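Local coordinates for protein alpha-glucosidase (Bacteroides thetaiotaomicron, PDB 5XFM) that hydrolyses beta-L-arabinopyranosides and alpha-galactosides as a bifunctional, calcium-containing glycoside hydrolase of family 97, at residues Asn105-Val117 / Val122-Lys134. The protein carries 1 engineered substitution. Numbering follows the deposited sequence.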
ATOM      1  N   ASN A 105       8.266  10.225 -33.833  1.00 28.88           N
ATOM      2  CA  ASN A 105       7.088   9.988 -34.663  1.00 27.32           C
ATOM      3  C   ASN A 105       7.312  10.504 -36.078  1.00 24.48           C
ATOM      4  O   ASN A 105       8.361  11.067 -36.371  1.00 28.72           O
ATOM      5  CB  ASN A 105       5.819  10.618 -34.063  1.00 19.11           C
ATOM      6  CG  ASN A 105       5.877  12.138 -33.978  1.00 25.28           C
ATOM      7  OD1 ASN A 105       6.805  12.783 -34.468  1.00 30.67           O
ATOM      8  ND2 ASN A 105       4.853  12.718 -33.367  1.00 26.42           N
ATOM      9  N   GLU A 106       6.315  10.322 -36.939  1.00 27.90           N
ATOM     10  CA  GLU A 106       6.441  10.660 -38.351  1.00 33.07           C
ATOM     11  C   GLU A 106       6.656  12.151 -38.562  1.00 36.96           C
ATOM     12  O   GLU A 106       7.222  12.562 -39.574  1.00 42.83           O
ATOM     13  CB  GLU A 106       5.197  10.213 -39.126  1.00 37.91           C
ATOM     14  CG  GLU A 106       5.078   8.710 -39.318  1.00 45.25           C
ATOM     15  CD  GLU A 106       3.746   8.297 -39.925  1.00 55.97           C
ATOM     16  OE1 GLU A 106       2.711   8.887 -39.544  1.00 55.46           O
ATOM     17  OE2 GLU A 106       3.736   7.385 -40.781  1.00 52.85           O
ATOM     18  N   GLN A 107       6.221  12.956 -37.598  1.00 34.11           N
ATOM     19  CA  GLN A 107       6.375  14.402 -37.696  1.00 32.18           C
ATOM     20  C   GLN A 107       7.745  14.842 -37.190  1.00 30.06           C
ATOM     21  O   GLN A 107       8.099  16.012 -37.275  1.00 31.92           O
ATOM     22  CB  GLN A 107       5.274  15.115 -36.906  1.00 28.73           C
ATOM     23  CG  GLN A 107       3.861  14.931 -37.451  1.00 34.04           C
ATOM     24  CD  GLN A 107       3.297  13.549 -37.168  1.00 34.12           C
ATOM     25  OE1 GLN A 107       3.711  12.879 -36.219  1.00 33.69           O
ATOM     26  NE2 GLN A 107       2.347  13.118 -37.990  1.00 32.35           N
ATOM     27  N   GLY A 108       8.524  13.893 -36.684  1.00 24.51           N
ATOM     28  CA  GLY A 108       9.855  14.200 -36.205  1.00 21.31           C
ATOM     29  C   GLY A 108       9.897  14.595 -34.741  1.00 31.16           C
ATOM     30  O   GLY A 108      10.953  14.972 -34.229  1.00 28.69           O
ATOM     31  N   GLN A 109       8.752  14.539 -34.065  1.00 28.08           N
ATOM     32  CA  GLN A 109       8.715  14.847 -32.639  1.00 25.27           C
ATOM     33  C   GLN A 109       9.297  13.682 -31.841  1.00 26.39           C
ATOM     34  O   GLN A 109       9.197  12.526 -32.248  1.00 22.71           O
ATOM     35  CB  GLN A 109       7.293  15.184 -32.192  1.00 33.47           C
ATOM     36  CG  GLN A 109       6.759  16.442 -32.858  1.00 34.94           C
ATOM     37  CD  GLN A 109       5.251  16.495 -32.906  1.00 32.88           C
ATOM     38  OE1 GLN A 109       4.589  15.488 -33.162  1.00 34.37           O
ATOM     39  NE2 GLN A 109       4.697  17.678 -32.679  1.00 35.01           N
ATOM     40  N   LYS A 110       9.950  14.012 -30.730  1.00 29.83           N
ATOM     41  CA  LYS A 110      10.768  13.058 -29.987  1.00 24.76           C
ATOM     42  C   LYS A 110      10.155  12.644 -28.653  1.00 26.65           C
ATOM     43  O   LYS A 110       9.461  13.429 -28.005  1.00 26.23           O
ATOM     44  CB  LYS A 110      12.172  13.640 -29.780  1.00 28.49           C
ATOM     45  CG  LYS A 110      12.954  13.750 -31.091  1.00 26.24           C
ATOM     46  CD  LYS A 110      14.340  14.353 -30.923  1.00 28.21           C
ATOM     47  CE  LYS A 110      15.044  14.411 -32.286  1.00 37.31           C
ATOM     48  NZ  LYS A 110      16.505  14.709 -32.216  1.00 37.09           N
ATOM     49  N   LEU A 111      10.404  11.395 -28.264  1.00 21.84           N
ATOM     50  CA  LEU A 111       9.940  10.859 -26.986  1.00 26.29           C
ATOM     51  C   LEU A 111      10.923   9.813 -26.447  1.00 23.37           C
ATOM     52  O   LEU A 111      11.355   8.939 -27.182  1.00 23.44           O
ATOM     53  CB  LEU A 111       8.538  10.244 -27.141  1.00 26.26           C
ATOM     54  CG  LEU A 111       7.970   9.399 -25.995  1.00 23.77           C
ATOM     55  CD1 LEU A 111       7.520  10.281 -24.848  1.00 27.23           C
ATOM     56  CD2 LEU A 111       6.816   8.521 -26.461  1.00 24.88           C
ATOM     57  N   GLY A 112      11.280   9.894 -25.170  1.00 23.09           N
ATOM     58  CA  GLY A 112      12.148   8.877 -24.593  1.00 22.10           C
ATOM     59  C   GLY A 112      11.385   7.812 -23.809  1.00 26.72           C
ATOM     60  O   GLY A 112      10.320   8.088 -23.258  1.00 24.72           O
ATOM     61  N   VAL A 113      11.913   6.588 -23.780  1.00 23.97           N
ATOM     62  CA  VAL A 113      11.397   5.543 -22.887  1.00 21.14           C
ATOM     63  C   VAL A 113      12.553   4.900 -22.129  1.00 19.89           C
ATOM     64  O   VAL A 113      13.518   4.450 -22.731  1.00 24.46           O
ATOM     65  CB  VAL A 113      10.614   4.439 -23.650  1.00 22.51           C
ATOM     66  CG1 VAL A 113       9.913   3.498 -22.673  1.00 18.53           C
ATOM     67  CG2 VAL A 113       9.611   5.047 -24.602  1.00 23.87           C
ATOM     68  N   ILE A 114      12.455   4.864 -20.806  1.00 21.56           N
ATOM     69  CA  ILE A 114      13.526   4.336 -19.965  1.00 17.78           C
ATOM     70  C   ILE A 114      13.073   3.114 -19.191  1.00 19.39           C
ATOM     71  O   ILE A 114      12.073   3.171 -18.471  1.00 18.98           O
ATOM     72  CB  ILE A 114      14.038   5.385 -18.950  1.00 16.48           C
ATOM     73  CG1 ILE A 114      14.658   6.578 -19.670  1.00 26.30           C
ATOM     74  CG2 ILE A 114      15.071   4.764 -18.019  1.00 18.40           C
ATOM     75  CD1 ILE A 114      13.677   7.631 -20.068  1.00 27.34           C
ATOM     76  N   PHE A 115      13.837   2.033 -19.325  1.00 18.22           N
ATOM     77  CA  PHE A 115      13.610   0.786 -18.598  1.00 21.92           C
ATOM     78  C   PHE A 115      14.703   0.539 -17.566  1.00 22.62           C
ATOM     79  O   PHE A 115      15.882   0.591 -17.888  1.00 24.37           O
ATOM     80  CB  PHE A 115      13.566  -0.408 -19.560  1.00 19.62           C
ATOM     81  CG  PHE A 115      12.541  -0.284 -20.654  1.00 22.46           C
ATOM     82  CD1 PHE A 115      12.840   0.376 -21.835  1.00 18.10           C
ATOM     83  CD2 PHE A 115      11.279  -0.844 -20.504  1.00 22.52           C
ATOM     84  CE1 PHE A 115      11.901   0.478 -22.848  1.00 22.90           C
ATOM     85  CE2 PHE A 115      10.329  -0.744 -21.513  1.00 23.61           C
ATOM     86  CZ  PHE A 115      10.641  -0.083 -22.686  1.00 23.63           C
ATOM     87  N   ARG A 116      14.317   0.307 -16.319  1.00 17.54           N
ATOM     88  CA  ARG A 116      15.257  -0.137 -15.296  1.00 20.02           C
ATOM     89  C   ARG A 116      14.879  -1.534 -14.846  1.00 20.06           C
ATOM     90  O   ARG A 116      13.808  -1.749 -14.281  1.00 21.88           O
ATOM     91  CB  ARG A 116      15.276   0.832 -14.116  1.00 23.33           C
ATOM     92  CG  ARG A 116      15.876   2.178 -14.464  1.00 23.64           C
ATOM     93  CD  ARG A 116      15.731   3.182 -13.335  1.00 24.00           C
ATOM     94  NE  ARG A 116      16.306   4.467 -13.717  1.00 21.49           N
ATOM     95  CZ  ARG A 116      16.213   5.576 -12.989  1.00 30.39           C
ATOM     96  NH1 ARG A 116      15.548   5.566 -11.840  1.00 24.52           N
ATOM     97  NH2 ARG A 116      16.770   6.699 -13.423  1.00 31.09           N
ATOM     98  N   VAL A 117      15.754  -2.490 -15.118  1.00 22.42           N
ATOM     99  CA  VAL A 117      15.456  -3.877 -14.823  1.00 25.15           C
ATOM    100  C   VAL A 117      16.390  -4.432 -13.760  1.00 22.86           C
ATOM    101  O   VAL A 117      17.583  -4.611 -14.006  1.00 30.50           O
ATOM    102  CB  VAL A 117      15.542  -4.750 -16.089  1.00 21.79           C
ATOM    103  CG1 VAL A 117      15.011  -6.144 -15.805  1.00 22.58           C
ATOM    104  CG2 VAL A 117      14.754  -4.110 -17.221  1.00 21.86           C
ATOM    105  N   VAL A 122      10.798  -4.632 -13.300  1.00 21.41           N
ATOM    106  CA  VAL A 122      10.943  -3.685 -14.388  1.00 21.52           C
ATOM    107  C   VAL A 122      10.258  -2.380 -14.001  1.00 21.67           C
ATOM    108  O   VAL A 122       9.111  -2.390 -13.585  1.00 19.23           O
ATOM    109  CB  VAL A 122      10.327  -4.216 -15.687  1.00 20.15           C
ATOM    110  CG1 VAL A 122      10.376  -3.146 -16.767  1.00 24.46           C
ATOM    111  CG2 VAL A 122      11.039  -5.488 -16.139  1.00 20.19           C
ATOM    112  N   ALA A 123      10.963  -1.263 -14.092  1.00 21.74           N
ATOM    113  CA  ALA A 123      10.318   0.032 -13.901  1.00 20.22           C
ATOM    114  C   ALA A 123      10.535   0.851 -15.154  1.00 18.83           C
ATOM    115  O   ALA A 123      11.658   0.985 -15.599  1.00 24.15           O
ATOM    116  CB  ALA A 123      10.873   0.751 -12.688  1.00 25.70           C
ATOM    117  N   PHE A 124       9.486   1.380 -15.762  1.00 21.28           N
ATOM    118  CA  PHE A 124       9.742   2.144 -16.974  1.00 21.21           C
ATOM    119  C   PHE A 124       8.916   3.405 -17.052  1.00 20.09           C
ATOM    120  O   PHE A 124       7.827   3.478 -16.498  1.00 20.58           O
ATOM    121  CB  PHE A 124       9.534   1.280 -18.231  1.00 21.69           C
ATOM    122  CG  PHE A 124       8.099   0.994 -18.569  1.00 22.02           C
ATOM    123  CD1 PHE A 124       7.459  -0.114 -18.041  1.00 19.68           C
ATOM    124  CD2 PHE A 124       7.406   1.800 -19.461  1.00 21.34           C
ATOM    125  CE1 PHE A 124       6.154  -0.391 -18.365  1.00 15.43           C
ATOM    126  CE2 PHE A 124       6.092   1.526 -19.785  1.00 17.85           C
ATOM    127  CZ  PHE A 124       5.467   0.428 -19.233  1.00 16.62           C
ATOM    128  N   ARG A 125       9.465   4.421 -17.707  1.00 20.35           N
ATOM    129  CA  ARG A 125       8.743   5.682 -17.819  1.00 21.15           C
ATOM    130  C   ARG A 125       9.056   6.385 -19.124  1.00 24.07           C
ATOM    131  O   ARG A 125      10.002   6.027 -19.826  1.00 24.72           O
ATOM    132  CB  ARG A 125       9.065   6.604 -16.638  1.00 22.25           C
ATOM    133  CG  ARG A 125      10.483   7.147 -16.627  1.00 27.43           C
ATOM    134  CD  ARG A 125      10.607   8.342 -15.689  1.00 21.51           C
ATOM    135  NE  ARG A 125      12.001   8.738 -15.523  1.00 25.50           N
ATOM    136  CZ  ARG A 125      12.439   9.597 -14.608  1.00 27.34           C
ATOM    137  NH1 ARG A 125      11.596  10.160 -13.749  1.00 20.69           N
ATOM    138  NH2 ARG A 125      13.731   9.885 -14.546  1.00 19.65           N
ATOM    139  N   TYR A 126       8.228   7.364 -19.465  1.00 21.76           N
ATOM    140  CA  TYR A 126       8.462   8.173 -20.650  1.00 26.26           C
ATOM    141  C   TYR A 126       9.112   9.500 -20.273  1.00 26.97           C
ATOM    142  O   TYR A 126       8.849  10.040 -19.200  1.00 26.43           O
ATOM    143  CB  TYR A 126       7.154   8.438 -21.392  1.00 23.76           C
ATOM    144  CG  TYR A 126       6.346   7.206 -21.715  1.00 28.86           C
ATOM    145  CD1 TYR A 126       5.340   6.777 -20.862  1.00 23.43           C
ATOM    146  CD2 TYR A 126       6.575   6.480 -22.881  1.00 23.89           C
ATOM    147  CE1 TYR A 126       4.584   5.664 -21.150  1.00 24.89           C
ATOM    148  CE2 TYR A 126       5.826   5.359 -23.177  1.00 23.28           C
ATOM    149  CZ  TYR A 126       4.828   4.954 -22.306  1.00 25.66           C
ATOM    150  OH  TYR A 126       4.065   3.843 -22.585  1.00 19.89           O
ATOM    151  N   THR A 127       9.940  10.034 -21.162  1.00 27.16           N
ATOM    152  CA  THR A 127      10.438  11.397 -21.008  1.00 24.12           C
ATOM    153  C   THR A 127      10.031  12.226 -22.222  1.00 26.65           C
ATOM    154  O   THR A 127       9.934  11.706 -23.336  1.00 28.85           O
ATOM    155  CB  THR A 127      11.973  11.445 -20.819  1.00 24.64           C
ATOM    156  OG1 THR A 127      12.631  10.791 -21.912  1.00 25.45           O
ATOM    157  CG2 THR A 127      12.375  10.769 -19.514  1.00 25.04           C
ATOM    158  N   LEU A 128       9.765  13.507 -21.988  1.00 18.77           N
ATOM    159  CA  LEU A 128       9.444  14.450 -23.054  1.00 23.25           C
ATOM    160  C   LEU A 128      10.359  15.665 -22.955  1.00 29.06           C
ATOM    161  O   LEU A 128      10.373  16.354 -21.937  1.00 29.42           O
ATOM    162  CB  LEU A 128       7.983  14.896 -22.977  1.00 29.43           C
ATOM    163  CG  LEU A 128       6.870  13.886 -23.249  1.00 32.49           C
ATOM    164  CD1 LEU A 128       5.598  14.370 -22.610  1.00 24.14           C
ATOM    165  CD2 LEU A 128       6.672  13.733 -24.751  1.00 32.43           C
ATOM    166  N   PRO A 129      11.129  15.930 -24.015  1.00 27.56           N
ATOM    167  CA  PRO A 129      12.053  17.067 -24.019  1.00 31.52           C
ATOM    168  C   PRO A 129      11.356  18.372 -24.392  1.00 34.17           C
ATOM    169  O   PRO A 129      10.221  18.345 -24.875  1.00 29.76           O
ATOM    170  CB  PRO A 129      13.074  16.672 -25.089  1.00 24.00           C
ATOM    171  CG  PRO A 129      12.255  15.891 -26.073  1.00 32.07           C
ATOM    172  CD  PRO A 129      11.222  15.138 -25.257  1.00 26.54           C
ATOM    173  N   HIS A 130      12.022  19.501 -24.165  1.00 33.14           N
ATOM    174  CA  HIS A 130      11.566  20.768 -24.724  1.00 34.93           C
ATOM    175  C   HIS A 130      11.711  20.732 -26.246  1.00 36.18           C
ATOM    176  O   HIS A 130      12.804  20.500 -26.758  1.00 45.56           O
ATOM    177  CB  HIS A 130      12.358  21.943 -24.151  1.00 35.74           C
ATOM    178  CG  HIS A 130      11.831  23.283 -24.562  1.00 38.25           C
ATOM    179  ND1 HIS A 130      12.053  23.820 -25.813  1.00 46.63           N
ATOM    180  CD2 HIS A 130      11.127  24.214 -23.875  1.00 38.24           C
ATOM    181  CE1 HIS A 130      11.483  25.010 -25.889  1.00 40.79           C
ATOM    182  NE2 HIS A 130      10.916  25.274 -24.725  1.00 41.93           N
ATOM    183  N   GLN A 131      10.616  20.965 -26.966  1.00 34.26           N
ATOM    184  CA  GLN A 131      10.630  20.870 -28.424  1.00 36.82           C
ATOM    185  C   GLN A 131       9.445  21.593 -29.054  1.00 35.65           C
ATOM    186  O   GLN A 131       8.414  21.784 -28.410  1.00 36.22           O
ATOM    187  CB  GLN A 131      10.628  19.406 -28.865  1.00 35.44           C
ATOM    188  CG  GLN A 131       9.297  18.694 -28.650  1.00 35.62           C
ATOM    189  CD  GLN A 131       9.362  17.222 -29.008  1.00 37.27           C
ATOM    190  OE1 GLN A 131       9.836  16.855 -30.087  1.00 39.15           O
ATOM    191  NE2 GLN A 131       8.887  16.369 -28.104  1.00 26.53           N
ATOM    192  N   GLY A 132       9.604  22.005 -30.307  1.00 31.47           N
ATOM    193  CA  GLY A 132       8.558  22.710 -31.028  1.00 28.61           C
ATOM    194  C   GLY A 132       8.183  24.050 -30.428  1.00 30.54           C
ATOM    195  O   GLY A 132       7.089  24.562 -30.665  1.00 32.41           O
ATOM    196  N   GLY A 133       9.088  24.623 -29.643  1.00 31.12           N
ATOM    197  CA  GLY A 133       8.814  25.880 -28.974  1.00 34.78           C
ATOM    198  C   GLY A 133       7.817  25.702 -27.841  1.00 34.07           C
ATOM    199  O   GLY A 133       7.179  26.659 -27.408  1.00 29.73           O
ATOM    200  N   LYS A 134       7.657  24.462 -27.391  1.00 30.42           N
ATOM    201  CA  LYS A 134       6.710  24.139 -26.336  1.00 29.86           C
ATOM    202  C   LYS A 134       7.435  24.000 -24.998  1.00 29.79           C
ATOM    203  O   LYS A 134       8.475  23.355 -24.927  1.00 26.30           O
ATOM    204  CB  LYS A 134       5.953  22.851 -26.664  1.00 30.16           C
ATOM    205  CG  LYS A 134       5.426  22.782 -28.093  1.00 33.14           C
ATOM    206  CD  LYS A 134       4.542  23.965 -28.462  1.00 27.66           C
ATOM    207  CE  LYS A 134       3.272  23.987 -27.652  1.00 23.85           C
ATOM    208  NZ  LYS A 134       2.318  24.985 -28.208  1.00 37.48           N
TER
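Gln-131 reaches across to the backbone of Lys-110 with both ends of its amide: OE1 accepts from Lys-110 N at 2.9 Å, on a lone pair, and NE2 donates to Lys-110 O at 3.0 Å. With chi1 at 72°, CG sits between backbone N and carbonyl carbon, and the extended chain beyond it brings the amide level with the N-H and C=O of Lys-110, so that both bonds lie in the carbonyl planes. The side chain thus takes over beyond the last backbone pair, Gly-112/Thr-127, where strand 122-128 has ended. Were Gln-131 cut back to an alanine, Lys-110 N and O would probably lose these two partners and the 129-134 loop part of its tie to the strand. Ile-114/Arg-125 and Arg-116/Ala-123 are the other antiparallel hydrogen-bonded pairs. At Gly-112 a side chain would run into Thr-127 OG1, which lies 3.3 Å from Gly-112 CA. Ile-114 CD1 presses tightly on Thr-127 CG2 at 3.4 Å, the side chains crossing nearly at right angles. On the opposite face Phe-115 lays CD2 against Phe-124 CB (3.6 Å); their rings, 28° from parallel, barely overlap. Val-113 CG2 meets Tyr-126 CD2 at 3.8 Å, and Tyr-126 OH bonds Thr-144 and Gly-56. Leu-26 and Leu-28 of strand 26-31 pack on this apolar face, joining the hairpin to the second sheet of the N-terminal domain. On the Ile-114 face, Arg-116 NH2 lies 4.5 Å from Arg-125 NH2, a closeness probably eased by the salt bridge from Arg-116 to Glu-98. The hairpin has an oily face turned to the neighbouring sheet and a more polar, partly exposed one behind it.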